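Long-range contact in FdhC (Acinetobacter nosocomialis, PDB 5KTD), which probably transfers a 3-hydroxybutanoyl group from coenzyme A to the amino group of a dTDP-linked deoxy sugar, as a member of the GNAT acyltransferase superfamily: residues 2-7 with 64-69. Numbering follows the deposited sequence.
Sequences VNFNLK and YYFIIF. With MG (magnesium ion), chain E; QUH ([[(2~{R},3~{S},5~{R})-5-[5-methyl-2,4-bis(oxidanylidene)pyrimidin-1-yl]-3-oxidanyl-oxolan-2-yl]methoxy-oxidanyl-phosphoryl] [(2~{R},3~{R},4~{S},5~{S},6~{R})-6-methyl-3,5-bis(oxidanyl)-4-[[(3~{R})-3-oxidanylbutanoyl]amino]oxan-2-yl] hydrogen phosphate), chain C.
Phe4 O binds the magnesium ion at 2.4 Å, while the side chain of the same residue turns the other way and meets Tyr64 and Phe66. Asn5 OD1 and two waters are further ligands of the metal, and one of these waters accepts a bond from Asn3 ND2. No hydrogen bond links segment 2-7 to strand 64-69; aromatic packing does the joining, an instructive case of a chain terminus seated on a sheet by rings. With CG beside its backbone N (chi1 -67°), Phe4 presents the CE2-CZ edge of its ring to Tyr64, and CZ of Phe4 stands 3.6 Å above the centre of the tyrosine ring, in a T-shaped stack with planes at 72°. Phe66, two residues along the strand, repeats the geometry with roles exchanged: its edge comes over one face of Phe4, CZ of Phe66 lying 3.6 Å from CD2 of Phe4. Val2 CG1 covers the opposite face near the rim, and Leu6 CD1 reaches CE2 of Phe66 at 3.6 Å. Tyr65, between them in sequence, points to the other side of the sheet, where its OH donates to O15, a carbonyl oxygen on the thymine ring of the bound dTDP-sugar (QUH), at 2.7 Å. Strand 64-70 runs between strands 11-15 and 75-86 of the GNAT sheet, and Phe4 also packs on Ala118 and Thr122 of helix 107-122, so the N-terminal segment bridges that helix and the strand.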
# COMPACT_ATOMS: atom_id res chain seq x y z
N VAL A 2 -11.36 13.47 -5.77
CA VAL A 2 -11.32 12.47 -4.65
C VAL A 2 -10.47 13.02 -3.52
O VAL A 2 -9.45 13.66 -3.74
CB VAL A 2 -10.74 11.07 -5.07
CG1 VAL A 2 -10.86 10.07 -3.92
CG2 VAL A 2 -11.43 10.53 -6.32
N ASN A 3 -10.95 12.80 -2.30
CA ASN A 3 -10.15 12.93 -1.12
C ASN A 3 -10.39 11.69 -0.23
O ASN A 3 -11.48 11.07 -0.20
CB ASN A 3 -10.42 14.27 -0.40
CG ASN A 3 -11.43 14.13 0.72
OD1 ASN A 3 -12.63 14.13 0.48
ND2 ASN A 3 -10.95 14.02 1.95
N PHE A 4 -9.31 11.30 0.43
CA PHE A 4 -9.22 10.03 1.13
C PHE A 4 -9.21 10.27 2.62
O PHE A 4 -8.57 11.24 3.10
CB PHE A 4 -7.92 9.34 0.72
CG PHE A 4 -7.88 8.92 -0.72
CD1 PHE A 4 -8.52 7.75 -1.13
CD2 PHE A 4 -7.21 9.70 -1.67
CE1 PHE A 4 -8.48 7.35 -2.46
CE2 PHE A 4 -7.19 9.29 -3.00
CZ PHE A 4 -7.82 8.11 -3.39
N ASN A 5 -9.82 9.38 3.38
CA ASN A 5 -9.76 9.47 4.83
C ASN A 5 -9.41 8.09 5.34
O ASN A 5 -10.22 7.39 5.84
CB ASN A 5 -11.03 10.04 5.40
CG ASN A 5 -11.32 11.42 4.87
OD1 ASN A 5 -10.76 12.40 5.32
ND2 ASN A 5 -12.20 11.50 3.90
N LEU A 6 -8.14 7.77 5.23
CA LEU A 6 -7.62 6.47 5.48
C LEU A 6 -6.86 6.49 6.80
O LEU A 6 -5.75 7.05 6.93
CB LEU A 6 -6.75 6.05 4.31
CG LEU A 6 -7.41 6.08 2.94
CD1 LEU A 6 -6.30 6.00 1.86
CD2 LEU A 6 -8.41 4.94 2.80
N LYS A 7 -7.45 5.83 7.78
CA LYS A 7 -6.92 5.80 9.11
C LYS A 7 -7.24 4.44 9.66
O LYS A 7 -8.32 3.95 9.48
CB LYS A 7 -7.65 6.89 9.92
CG LYS A 7 -7.25 7.03 11.39
CD LYS A 7 -8.05 8.17 12.08
CE LYS A 7 -7.32 8.80 13.28
NZ LYS A 7 -5.99 9.39 12.88
N TYR A 64 -2.61 7.32 -7.07
CA TYR A 64 -2.66 7.85 -5.75
C TYR A 64 -1.55 7.23 -4.95
O TYR A 64 -1.41 5.99 -4.85
CB TYR A 64 -4.02 7.53 -5.10
CG TYR A 64 -5.18 8.08 -5.91
CD1 TYR A 64 -5.49 9.43 -5.87
CD2 TYR A 64 -5.92 7.27 -6.73
CE1 TYR A 64 -6.53 9.97 -6.62
CE2 TYR A 64 -6.99 7.79 -7.50
CZ TYR A 64 -7.29 9.14 -7.43
OH TYR A 64 -8.35 9.69 -8.17
N TYR A 65 -0.72 8.10 -4.42
CA TYR A 65 0.53 7.77 -3.78
C TYR A 65 0.45 8.35 -2.40
O TYR A 65 0.10 9.53 -2.25
CB TYR A 65 1.63 8.41 -4.57
CG TYR A 65 3.05 8.01 -4.26
CD1 TYR A 65 3.37 6.90 -3.51
CD2 TYR A 65 4.12 8.75 -4.81
CE1 TYR A 65 4.71 6.54 -3.30
CE2 TYR A 65 5.44 8.40 -4.55
CZ TYR A 65 5.72 7.30 -3.77
OH TYR A 65 7.06 6.91 -3.53
N PHE A 66 0.75 7.55 -1.38
CA PHE A 66 0.54 7.93 0.04
C PHE A 66 1.81 7.74 0.86
O PHE A 66 2.51 6.75 0.67
CB PHE A 66 -0.51 7.05 0.68
CG PHE A 66 -1.89 7.18 0.07
CD1 PHE A 66 -2.24 6.45 -1.05
CD2 PHE A 66 -2.82 8.00 0.62
CE1 PHE A 66 -3.51 6.59 -1.65
CE2 PHE A 66 -4.09 8.15 0.05
CZ PHE A 66 -4.45 7.43 -1.07
N ILE A 67 2.03 8.67 1.78
CA ILE A 67 2.94 8.48 2.90
C ILE A 67 2.13 7.75 3.98
O ILE A 67 0.98 8.11 4.20
CB ILE A 67 3.45 9.80 3.52
CG1 ILE A 67 4.22 10.63 2.48
CG2 ILE A 67 4.35 9.51 4.73
CD1 ILE A 67 5.31 9.89 1.73
N ILE A 68 2.75 6.75 4.59
CA ILE A 68 2.21 6.03 5.74
C ILE A 68 2.79 6.67 7.00
O ILE A 68 3.97 6.87 7.10
CB ILE A 68 2.57 4.54 5.74
CG1 ILE A 68 2.15 3.85 4.42
CG2 ILE A 68 1.90 3.89 6.95
CD1 ILE A 68 2.72 2.46 4.24
N PHE A 69 1.93 6.94 7.96
CA PHE A 69 2.30 7.59 9.22
C PHE A 69 1.92 6.71 10.39
O PHE A 69 0.97 5.99 10.33
CB PHE A 69 1.57 8.94 9.41
CG PHE A 69 2.20 10.10 8.64
CD1 PHE A 69 3.18 10.89 9.24
CD2 PHE A 69 1.83 10.38 7.30
CE1 PHE A 69 3.76 11.93 8.53
CE2 PHE A 69 2.40 11.46 6.60
CZ PHE A 69 3.37 12.22 7.22
MG MG E . -8.23 12.80 4.86
O1 QUH C . 5.18 -3.28 -3.76
C1 QUH C . 4.75 -4.10 -4.59
C2 QUH C . 3.50 -4.90 -4.43
C3 QUH C . 3.07 -4.98 -2.99
O2 QUH C . 3.68 -6.10 -2.34
C4 QUH C . 1.58 -5.20 -2.84
N1 QUH C . 5.40 -4.34 -5.80
C5 QUH C . 6.49 -3.50 -6.28
C6 QUH C . 7.58 -4.36 -6.93
O3 QUH C . 8.04 -5.32 -5.95
C7 QUH C . 8.71 -3.43 -7.35
C8 QUH C . 9.89 -4.16 -7.98
O4 QUH C . 8.21 -2.45 -8.30
C9 QUH C . 6.01 -2.57 -7.36
O5 QUH C . 4.90 -1.79 -6.97
C10 QUH C . 7.10 -1.68 -7.84
O6 QUH C . 7.46 -0.81 -6.78
P1 QUH C . 8.30 0.46 -7.08
O7 QUH C . 9.81 0.20 -7.23
O8 QUH C . 7.92 1.45 -5.93
O9 QUH C . 7.74 1.36 -8.29
P2 QUH C . 7.91 1.16 -9.88
O10 QUH C . 6.64 1.12 -10.58
O11 QUH C . 8.78 -0.06 -10.20
O12 QUH C . 8.60 2.51 -10.30
C11 QUH C . 8.63 3.03 -11.62
C12 QUH C . 9.90 3.86 -11.70
C13 QUH C . 11.13 3.10 -11.17
O13 QUH C . 12.29 3.50 -11.94
C14 QUH C . 11.37 3.63 -9.77
C15 QUH C . 10.88 5.06 -9.90
O14 QUH C . 9.81 5.04 -10.90
N2 QUH C . 10.32 5.68 -8.71
C16 QUH C . 9.18 5.17 -8.16
C17 QUH C . 8.58 5.80 -7.05
C18 QUH C . 7.31 5.30 -6.40
C19 QUH C . 9.27 6.95 -6.53
O15 QUH C . 8.80 7.58 -5.51
N3 QUH C . 10.38 7.42 -7.09
C20 QUH C . 10.89 6.81 -8.15
O16 QUH C . 11.99 7.35 -8.64
O HOH W 1 -8.50 13.87 2.88
O HOH W 2 -8.09 11.33 6.59